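Local coordinates for protein nucleoside kinase (Methanococcus jannaschii, PDB 2C4E) that phosphorylates a broad range of nucleosides to nucleoside monophosphates, with inosine, guanosine and cytidine preferred and ATP as the best phosphate donor, at residues 14-20 with 37-43; 65-70 with 90-96; 62-66 with 117-121; 10-14 with 44-49. All coordinates share one frame; numbering follows the deposited sequence.

Interaction 1. Residues 14-20 with 37-43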
# COMPACT_ATOMS: atom_id res chain seq x y z
N THR A 14 -1.21 1.66 17.19
CA THR A 14 -2.05 2.66 16.59
C THR A 14 -1.65 2.75 15.12
O THR A 14 -0.49 3.00 14.81
CB THR A 14 -1.85 3.99 17.32
OG1 THR A 14 -2.38 3.90 18.65
CG2 THR A 14 -2.64 5.09 16.65
N ALA A 15 -2.59 2.50 14.21
CA ALA A 15 -2.28 2.36 12.79
C ALA A 15 -3.35 2.94 11.88
O ALA A 15 -4.48 3.11 12.29
CB ALA A 15 -2.09 0.89 12.44
N LEU A 16 -2.96 3.23 10.64
CA LEU A 16 -3.91 3.63 9.60
C LEU A 16 -4.15 2.44 8.69
O LEU A 16 -3.19 1.88 8.16
CB LEU A 16 -3.34 4.80 8.80
CG LEU A 16 -3.07 6.04 9.66
CD1 LEU A 16 -2.02 6.93 9.00
CD2 LEU A 16 -4.38 6.78 9.89
N ASP A 17 -5.41 2.05 8.52
CA ASP A 17 -5.81 0.90 7.71
C ASP A 17 -6.34 1.37 6.35
O ASP A 17 -7.17 2.28 6.28
CB ASP A 17 -6.93 0.11 8.41
CG ASP A 17 -6.52 -0.48 9.76
OD1 ASP A 17 -5.31 -0.61 10.04
OD2 ASP A 17 -7.37 -0.86 10.58
N TYR A 18 -5.87 0.75 5.28
CA TYR A 18 -6.28 1.13 3.93
C TYR A 18 -6.81 -0.07 3.18
O TYR A 18 -6.08 -1.05 2.98
CB TYR A 18 -5.10 1.67 3.13
CG TYR A 18 -4.45 2.88 3.73
CD1 TYR A 18 -3.51 2.76 4.76
CD2 TYR A 18 -4.75 4.16 3.27
CE1 TYR A 18 -2.89 3.87 5.30
CE2 TYR A 18 -4.13 5.28 3.82
CZ TYR A 18 -3.20 5.13 4.83
OH TYR A 18 -2.59 6.23 5.37
N ILE A 19 -8.05 0.01 2.72
CA ILE A 19 -8.68 -1.09 2.00
C ILE A 19 -8.77 -0.74 0.52
O ILE A 19 -9.40 0.25 0.14
CB ILE A 19 -10.04 -1.43 2.64
CG1 ILE A 19 -9.80 -1.86 4.10
CG2 ILE A 19 -10.72 -2.55 1.88
CD1 ILE A 19 -11.03 -1.84 5.00
N PHE A 20 -8.14 -1.58 -0.29
CA PHE A 20 -7.96 -1.35 -1.70
C PHE A 20 -8.79 -2.36 -2.48
O PHE A 20 -8.52 -3.56 -2.42
CB PHE A 20 -6.48 -1.52 -2.06
CG PHE A 20 -5.56 -0.64 -1.28
CD1 PHE A 20 -5.00 -1.08 -0.09
CD2 PHE A 20 -5.21 0.61 -1.75
CE1 PHE A 20 -4.13 -0.28 0.63
CE2 PHE A 20 -4.35 1.43 -1.03
CZ PHE A 20 -3.81 0.98 0.16
N ALA A 37 -8.66 4.37 -2.36
CA ALA A 37 -8.41 3.67 -1.12
C ALA A 37 -8.62 4.59 0.07
O ALA A 37 -7.79 5.47 0.34
CB ALA A 37 -7.01 3.12 -1.12
N ARG A 38 -9.74 4.37 0.78
CA ARG A 38 -10.02 5.20 1.93
C ARG A 38 -9.16 4.69 3.07
O ARG A 38 -8.86 3.47 3.15
CB ARG A 38 -11.51 5.18 2.30
CG ARG A 38 -11.91 6.34 3.20
CD ARG A 38 -13.33 6.24 3.77
NE ARG A 38 -13.51 7.06 4.97
CZ ARG A 38 -14.68 7.30 5.56
NH1 ARG A 38 -15.81 6.78 5.07
NH2 ARG A 38 -14.73 8.05 6.64
N LYS A 39 -8.77 5.66 3.92
CA LYS A 39 -8.01 5.47 5.16
C LYS A 39 -9.01 5.35 6.31
O LYS A 39 -9.99 6.09 6.37
CB LYS A 39 -7.10 6.70 5.32
CG LYS A 39 -6.31 6.86 6.59
CD LYS A 39 -6.01 8.35 6.87
CE LYS A 39 -4.51 8.66 6.98
NZ LYS A 39 -4.12 9.83 6.15
N TYR A 40 -8.78 4.38 7.21
CA TYR A 40 -9.58 4.23 8.43
C TYR A 40 -8.65 4.23 9.62
O TYR A 40 -7.56 3.68 9.55
CB TYR A 40 -10.35 2.91 8.45
CG TYR A 40 -11.37 2.80 7.35
CD1 TYR A 40 -11.07 2.11 6.18
CD2 TYR A 40 -12.63 3.38 7.47
CE1 TYR A 40 -11.99 2.01 5.15
CE2 TYR A 40 -13.56 3.28 6.45
CZ TYR A 40 -13.24 2.60 5.29
OH TYR A 40 -14.15 2.49 4.28
N TYR A 41 -9.08 4.86 10.70
CA TYR A 41 -8.33 4.84 11.94
C TYR A 41 -8.37 3.42 12.50
O TYR A 41 -9.44 2.80 12.58
CB TYR A 41 -8.89 5.87 12.93
CG TYR A 41 -8.80 7.30 12.41
CD1 TYR A 41 -9.90 8.16 12.48
CD2 TYR A 41 -7.63 7.78 11.83
CE1 TYR A 41 -9.82 9.45 12.01
CE2 TYR A 41 -7.55 9.07 11.35
CZ TYR A 41 -8.65 9.91 11.44
OH TYR A 41 -8.57 11.19 10.96
N GLY A 42 -7.20 2.90 12.85
CA GLY A 42 -7.06 1.53 13.28
C GLY A 42 -5.91 1.28 14.24
O GLY A 42 -5.46 2.20 14.94
N GLY A 43 -5.44 0.03 14.25
CA GLY A 43 -4.47 -0.45 15.22
C GLY A 43 -5.21 -1.06 16.41
O GLY A 43 -6.08 -0.41 16.98
O HOH W 1 -9.87 0.63 11.09

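Interaction 2. Residues 65-70 with 90-96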
# COMPACT_ATOMS: atom_id res chain seq x y z
N VAL A 65 4.06 6.14 17.24
CA VAL A 65 3.54 6.75 16.02
C VAL A 65 4.66 7.49 15.28
O VAL A 65 5.75 7.64 15.81
CB VAL A 65 2.32 7.66 16.31
CG1 VAL A 65 1.22 6.87 17.02
CG2 VAL A 65 2.71 8.88 17.15
N GLY A 66 4.39 7.91 14.06
CA GLY A 66 5.42 8.47 13.19
C GLY A 66 5.30 9.97 12.97
O GLY A 66 4.44 10.63 13.56
N TYR A 67 6.17 10.50 12.12
CA TYR A 67 6.19 11.92 11.77
C TYR A 67 4.91 12.39 11.07
O TYR A 67 4.63 13.61 11.03
CB TYR A 67 7.42 12.27 10.91
CG TYR A 67 7.54 11.51 9.58
CD1 TYR A 67 6.74 11.85 8.49
CD2 TYR A 67 8.46 10.47 9.42
CE1 TYR A 67 6.84 11.17 7.27
CE2 TYR A 67 8.57 9.79 8.20
CZ TYR A 67 7.76 10.14 7.13
OH TYR A 67 7.85 9.47 5.92
N ASP A 68 4.16 11.44 10.49
CA ASP A 68 2.90 11.74 9.81
C ASP A 68 1.68 11.64 10.72
O ASP A 68 0.55 11.85 10.28
CB ASP A 68 2.72 10.84 8.58
CG ASP A 68 2.55 9.37 8.93
OD1 ASP A 68 2.98 8.97 10.03
OD2 ASP A 68 2.01 8.55 8.15
N PHE A 69 1.91 11.28 11.98
CA PHE A 69 0.85 11.34 12.99
C PHE A 69 0.67 12.78 13.46
O PHE A 69 -0.46 13.25 13.58
CB PHE A 69 1.21 10.47 14.19
CG PHE A 69 0.03 10.07 15.03
CD1 PHE A 69 -0.76 9.00 14.66
CD2 PHE A 69 -0.29 10.76 16.20
CE1 PHE A 69 -1.85 8.61 15.44
CE2 PHE A 69 -1.38 10.38 16.97
CZ PHE A 69 -2.16 9.30 16.59
N LYS A 70 1.79 13.45 13.75
CA LYS A 70 1.80 14.83 14.24
C LYS A 70 0.89 15.75 13.41
O LYS A 70 1.09 15.92 12.20
CB LYS A 70 3.23 15.40 14.23
CG LYS A 70 3.89 15.50 15.60
CD LYS A 70 5.38 15.19 15.52
CE LYS A 70 6.08 15.47 16.84
NZ LYS A 70 7.38 14.74 16.94
N TYR A 90 6.49 9.73 19.61
CA TYR A 90 6.44 10.28 18.26
C TYR A 90 7.81 10.14 17.61
O TYR A 90 8.80 10.69 18.10
CB TYR A 90 6.06 11.76 18.30
CG TYR A 90 4.59 12.03 18.52
CD1 TYR A 90 4.01 11.88 19.78
CD2 TYR A 90 3.78 12.44 17.47
CE1 TYR A 90 2.66 12.14 19.98
CE2 TYR A 90 2.44 12.70 17.65
CZ TYR A 90 1.88 12.55 18.90
OH TYR A 90 0.54 12.81 19.07
N SER A 91 7.88 9.39 16.51
CA SER A 91 9.12 9.19 15.79
C SER A 91 9.38 10.36 14.85
O SER A 91 8.45 10.88 14.23
CB SER A 91 9.07 7.89 14.98
OG SER A 91 10.29 7.66 14.31
N GLU A 92 10.64 10.78 14.75
CA GLU A 92 11.06 11.81 13.82
C GLU A 92 11.37 11.21 12.44
O GLU A 92 11.21 11.86 11.42
CB GLU A 92 12.30 12.55 14.35
CG GLU A 92 12.16 13.10 15.77
CD GLU A 92 13.38 13.90 16.22
OE1 GLU A 92 14.47 13.30 16.38
OE2 GLU A 92 13.25 15.13 16.41
N GLU A 93 11.82 9.95 12.44
CA GLU A 93 12.39 9.30 11.25
C GLU A 93 11.43 8.38 10.49
O GLU A 93 11.42 8.36 9.25
CB GLU A 93 13.66 8.52 11.64
CG GLU A 93 13.54 7.68 12.92
CD GLU A 93 14.64 6.63 13.07
OE1 GLU A 93 15.31 6.31 12.07
OE2 GLU A 93 14.84 6.14 14.20
N GLU A 94 10.63 7.62 11.25
CA GLU A 94 9.74 6.61 10.70
C GLU A 94 8.35 7.20 10.52
O GLU A 94 7.96 8.11 11.27
CB GLU A 94 9.68 5.38 11.65
CG GLU A 94 11.04 4.83 12.09
CD GLU A 94 11.94 4.47 10.91
OE1 GLU A 94 11.41 4.04 9.85
OE2 GLU A 94 13.17 4.63 11.03
N GLU A 95 7.59 6.67 9.56
CA GLU A 95 6.13 6.90 9.50
C GLU A 95 5.31 5.98 10.43
O GLU A 95 5.81 4.97 10.92
CB GLU A 95 5.61 6.70 8.07
CG GLU A 95 5.56 5.25 7.58
CD GLU A 95 5.35 5.17 6.07
OE1 GLU A 95 4.21 5.43 5.59
OE2 GLU A 95 6.32 4.88 5.34
N THR A 96 4.03 6.35 10.64
CA THR A 96 3.08 5.62 11.49
C THR A 96 2.79 4.23 10.90
O THR A 96 2.65 4.12 9.69
CB THR A 96 1.73 6.42 11.57
OG1 THR A 96 1.98 7.73 12.09
CG2 THR A 96 0.72 5.78 12.55

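Interaction 3. Residues 62-66 with 117-121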
# COMPACT_ATOMS: atom_id res chain seq x y z
N LEU A 62 -0.81 3.90 24.73
CA LEU A 62 0.65 3.85 24.64
C LEU A 62 0.98 3.15 23.33
O LEU A 62 0.77 1.94 23.21
CB LEU A 62 1.27 3.11 25.82
CG LEU A 62 2.78 3.33 26.00
CD1 LEU A 62 3.20 2.80 27.36
CD2 LEU A 62 3.60 2.67 24.90
N SER A 63 1.47 3.92 22.36
CA SER A 63 1.86 3.42 21.04
C SER A 63 3.04 4.22 20.52
O SER A 63 3.29 5.34 20.97
CB SER A 63 0.72 3.60 20.02
OG SER A 63 -0.50 3.07 20.48
N CYS A 64 3.76 3.64 19.57
CA CYS A 64 4.74 4.37 18.76
C CYS A 64 4.10 4.83 17.45
O CYS A 64 3.65 4.01 16.64
CB CYS A 64 5.95 3.49 18.45
SG CYS A 64 6.96 3.08 19.88
N VAL A 65 4.06 6.14 17.24
CA VAL A 65 3.54 6.75 16.02
C VAL A 65 4.66 7.49 15.28
O VAL A 65 5.75 7.64 15.81
CB VAL A 65 2.32 7.66 16.31
CG1 VAL A 65 1.22 6.87 17.02
CG2 VAL A 65 2.71 8.88 17.15
N GLY A 66 4.39 7.91 14.06
CA GLY A 66 5.42 8.47 13.19
C GLY A 66 5.30 9.97 12.97
O GLY A 66 4.44 10.63 13.56
N ALA A 117 7.20 2.97 12.67
CA ALA A 117 7.61 3.51 13.98
C ALA A 117 7.57 2.50 15.14
O ALA A 117 8.13 2.77 16.21
CB ALA A 117 6.73 4.72 14.35
N ALA A 118 6.90 1.37 14.95
CA ALA A 118 6.97 0.26 15.91
C ALA A 118 8.40 -0.26 16.13
O ALA A 118 8.67 -0.95 17.12
CB ALA A 118 6.06 -0.88 15.46
N LYS A 119 9.32 0.08 15.23
CA LYS A 119 10.73 -0.24 15.45
C LYS A 119 11.25 0.35 16.77
O LYS A 119 12.21 -0.15 17.34
CB LYS A 119 11.61 0.20 14.26
CG LYS A 119 11.78 1.71 14.11
CD LYS A 119 12.89 2.25 15.00
CE LYS A 119 13.76 3.24 14.31
NZ LYS A 119 14.99 3.54 15.10
N HIS A 120 10.60 1.41 17.26
CA HIS A 120 11.07 2.12 18.44
C HIS A 120 10.76 1.40 19.76
O HIS A 120 11.40 1.72 20.76
CB HIS A 120 10.49 3.55 18.51
CG HIS A 120 11.04 4.47 17.47
ND1 HIS A 120 12.37 4.86 17.45
CD2 HIS A 120 10.45 5.08 16.41
CE1 HIS A 120 12.57 5.67 16.42
NE2 HIS A 120 11.42 5.82 15.79
N TYR A 121 9.81 0.46 19.80
CA TYR A 121 9.52 -0.24 21.06
C TYR A 121 10.77 -0.84 21.71
O TYR A 121 10.93 -0.76 22.92
CB TYR A 121 8.45 -1.34 20.91
CG TYR A 121 7.05 -0.82 20.67
CD1 TYR A 121 6.45 -0.95 19.43
CD2 TYR A 121 6.34 -0.17 21.68
CE1 TYR A 121 5.18 -0.49 19.19
CE2 TYR A 121 5.06 0.31 21.45
CZ TYR A 121 4.49 0.14 20.20
OH TYR A 121 3.24 0.62 19.93

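Interaction 4. Residues 10-14 with 44-49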
# COMPACT_ATOMS: atom_id res chain seq x y z
N CYS A 10 -4.29 1.11 27.14
CA CYS A 10 -4.15 0.20 26.01
C CYS A 10 -2.79 0.37 25.40
O CYS A 10 -2.41 1.48 25.05
CB CYS A 10 -5.19 0.49 24.95
SG CYS A 10 -6.87 0.19 25.53
N VAL A 11 -2.06 -0.73 25.27
CA VAL A 11 -0.70 -0.74 24.79
C VAL A 11 -0.68 -1.51 23.48
O VAL A 11 -1.25 -2.60 23.35
CB VAL A 11 0.25 -1.46 25.80
CG1 VAL A 11 1.65 -1.56 25.25
CG2 VAL A 11 0.24 -0.75 27.15
N GLY A 12 -0.04 -0.93 22.48
CA GLY A 12 0.15 -1.62 21.22
C GLY A 12 -0.11 -0.70 20.05
O GLY A 12 -0.02 0.52 20.14
N HIS A 13 -0.45 -1.31 18.93
CA HIS A 13 -0.54 -0.58 17.67
C HIS A 13 -1.63 0.48 17.63
O HIS A 13 -2.78 0.22 17.96
CB HIS A 13 -0.77 -1.57 16.54
CG HIS A 13 0.42 -2.41 16.23
ND1 HIS A 13 1.70 -1.90 16.16
CD2 HIS A 13 0.52 -3.73 15.95
CE1 HIS A 13 2.54 -2.88 15.87
NE2 HIS A 13 1.85 -4.00 15.74
N THR A 14 -1.21 1.66 17.19
CA THR A 14 -2.05 2.66 16.59
C THR A 14 -1.65 2.75 15.12
O THR A 14 -0.49 3.00 14.81
CB THR A 14 -1.85 3.99 17.32
OG1 THR A 14 -2.38 3.90 18.65
CG2 THR A 14 -2.64 5.09 16.65
N ALA A 44 -4.90 -2.30 16.76
CA ALA A 44 -5.63 -2.99 17.85
C ALA A 44 -5.69 -2.23 19.17
O ALA A 44 -6.75 -2.19 19.81
CB ALA A 44 -5.08 -4.38 18.05
N ALA A 45 -4.59 -1.62 19.61
CA ALA A 45 -4.61 -0.86 20.86
C ALA A 45 -5.53 0.35 20.77
O ALA A 45 -6.35 0.55 21.65
CB ALA A 45 -3.18 -0.43 21.29
N ALA A 46 -5.40 1.14 19.71
CA ALA A 46 -6.23 2.31 19.49
C ALA A 46 -7.70 1.94 19.34
O ALA A 46 -8.56 2.60 19.90
CB ALA A 46 -5.75 3.06 18.27
N ASN A 47 -7.99 0.90 18.58
CA ASN A 47 -9.36 0.42 18.42
C ASN A 47 -10.00 0.19 19.78
O ASN A 47 -11.12 0.62 20.06
CB ASN A 47 -9.39 -0.89 17.65
CG ASN A 47 -9.03 -0.72 16.18
OD1 ASN A 47 -9.03 0.39 15.66
ND2 ASN A 47 -8.70 -1.82 15.52
N THR A 48 -9.27 -0.52 20.62
CA THR A 48 -9.76 -0.86 21.94
C THR A 48 -9.92 0.42 22.79
O THR A 48 -10.94 0.60 23.43
CB THR A 48 -8.82 -1.87 22.62
OG1 THR A 48 -8.67 -3.05 21.80
CG2 THR A 48 -9.44 -2.42 23.89
N ALA A 49 -8.93 1.31 22.77
CA ALA A 49 -8.98 2.55 23.55
C ALA A 49 -10.14 3.42 23.16
O ALA A 49 -10.79 4.01 24.02
CB ALA A 49 -7.67 3.34 23.41

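Interaction 1. Residues 14-20 with 37-43
Lys39 lays its long side chain along Tyr18 and over Leu16, its neighbours on one face of the hairpin. Its CG stands anti to the backbone N (chi1 173°), and the chain bends only further out, at chi3 and chi4. Lys39 and Tyr18 lie side by side and point the same way. Lys39 CB is 3.6 Å from Tyr18 CE2, and Lys39 CE is 3.5 Å from Tyr18 OH. Leu16 crosses the lysine chain obliquely and packs tightly, with its CD2 3.5 Å from Lys39 CE. Leu16 CD2 also meets the edge of the Tyr41 ring, 3.9 Å from Tyr41 CD2. With an alanine in place of Tyr18 the ring is gone, and the lysine chain would probably lose the support along this side and be freer to turn, with Leu16 still against it.

Asp17 and Tyr40, on the other face, form an antiparallel hydrogen-bonded pair. Asp17 N gives to Tyr40 O at 2.9 Å, and Tyr40 N gives to Asp17 O at 2.8 Å. Ile19 crosses Tyr40 at about a right angle, with CD1 4.0 Å from Tyr40 CE1. Gly42 has no side chain, and Asp17 OD2 occupies that side, 3.6 Å from Gly42 CA. A water donates to both Asp17 OD2 and Tyr41 O.

Strands 15-21 and 33-42 form a beta hairpin of the small four-stranded sheet, the lid of the ribokinase fold. Asp17 and Gly43 bind substrate. The Tyr18 face is aliphatic and aromatic packing. The Asp17 face carries a substrate-binding carboxylate, which the water bridge and the adjacent glycine probably help to place.

Interaction 2. Residues 65-70 with 90-96
Tyr90 takes a methyl of Val65 over the centre of its ring. Val65 CG2 lies 3.8 Å from the ring centroid, a CH-pi contact. The two residues pair in a two-stranded parallel sheet, 64-65 with 89-90. The loops beyond lead to helix 73-80 and strand 98-103. Phe69 CD2 approaches Tyr90 CE2 at 3.6 Å, and the two ring planes are 70° apart. Lys70 also lays its chain across Tyr90, and Tyr90 OH bonds to Glu75. Next, Ser91 N gives a bond to Val65 O at 2.8 Å. Ser91 OG accepts from Glu94 N, three residues on, an ST motif, and is also bonded to His120. Glu94 O accepts from Tyr67 N at 3.1 Å. Glu95 CA sits over one face of the Tyr67 ring, toward the rim.

Thr96 closes the run. Its N and OG1 both give to Asp68 OD1, from opposite faces of the carboxylate plane. Thr96 OG1 is 2.6 Å from Asp68 OD1. It also accepts from Gly66 N at 3.1 Å. Asp68 CG lies between its backbone N and carbonyl carbon (chi1 66°), which turns the carboxylate to Thr96.

One threonine hydroxyl thus links a backbone N-H to a carboxylate. Asp68 OD2 and Glu95 OE1 are close like charges, probably eased by the salt bridges both make to Lys98.

Interaction 3. Residues 62-66 with 117-121
Cys64 and Tyr121 form the tight part of this contact. The sulfur sits over the centre of the ring face, with SG 3.6 Å from the Tyr121 centroid and only 9° off the ring normal. Cys64 SG lies beside its own backbone N (chi1 -67°), which brings it above the ring. Cys64 N also gives a hydrogen bond to Tyr121 OH at 3.1 Å. That hydroxyl makes a weak bond to Gly12 O as well. Ala117 O comes 3.2 Å from Cys64 CB, and Ala117 CB is 3.4 Å from Val65 O. With a leucine at Tyr121 both the ring face and the hydroxyl are lost, so Cys64 N is likely to be left without this acceptor and its sulfur without its aromatic seat.

The looser part lies toward Leu62. Its CD2 meets the edge of the Tyr121 ring, and is 4.4 Å from Tyr121 CE2. His120 adds little here beyond its CB, 3.8 Å from Cys64 SG. The outer end of His120 turns to Ser91.

The sulfur-aromatic contact ties strand 64-65, and the Leu62 edge contact the end of strand 58-62, to a 3-10 segment. That segment connects strand 109-114 of the small four-stranded sheet to strand 131-136 of the large sheet, the two-part layout of the ribokinase fold.

Interaction 4. Residues 10-14 with 44-49
The peptide carbonyl of His13 faces the first turn of helix 44-54. Ala46 N gives to His13 O at 3.3 Å, tilted 24° from the carbonyl plane. Ala45 N adds a weak bond to the same oxygen, at 3.1 Å. The carbonyl of Ala44 is met on both faces by Thr48. Thr48 N comes from one and Thr48 OG1, which gives its proton to Ala44 O at 2.9 Å, from the other. The Thr48 OG1 lies beside its own backbone N (chi1 -56°), which turns the hydroxyl back toward the preceding turn. The His13 ring itself meets Phe113, a substrate-binding residue.

Small side chains do the rest. Ala45 CB presses on the backbone of Gly12, 3.3 Å from Gly12 C. Gly12 has backbone angles that a residue with a side chain could hardly adopt. Cys10 lies along the next turn of the helix. Its CB is 3.5 Å from Ala45 O, and its SG is 3.9 Å from Ala49 CB. Thr14 OG1 rests 3.5 Å from Ala46 CB and makes its hydrogen bond to Ser63. Leu61 of strand 58-62 touches Ala45, Ala46 and Ala49.

His13 O therefore accepts from N-H groups of the first helical turn, just after Gly43 at the N-cap. Asn47, on the same helix, binds substrate and gives a bond to Asp247, the probable proton acceptor. Gly42 to Asn47, Gly-Gly-Ala-Ala-Ala-Asn, fits the glycine-rich first signature of pfkB kinases. The helix start probably forms part of the wall of the nucleoside site, since Gly43 and Asn47 bind substrate.

Interaction 4 spans residues 10 to 49, and interaction 1 is nested inside it. Interactions 2 and 3 follow and share Val65 and Gly66. Their centres lie about 8 Å apart, and those of the other pairs about 12 to 16 Å. Interaction 1 is in the small four-stranded sheet. Interaction 4 packs strand 7-11 of the large sheet, next to its edge strand, on helix 44-54. Interactions 2 and 3 lie where the chain passes between the sheets, around the small parallel pair 64-65 and 89-90. Thr14 belongs to interactions 1 and 4, and touches Ser63, Val65, Phe69 and Thr96. Together the four contacts connect the lid to the large domain, both of which contribute substrate-binding residues.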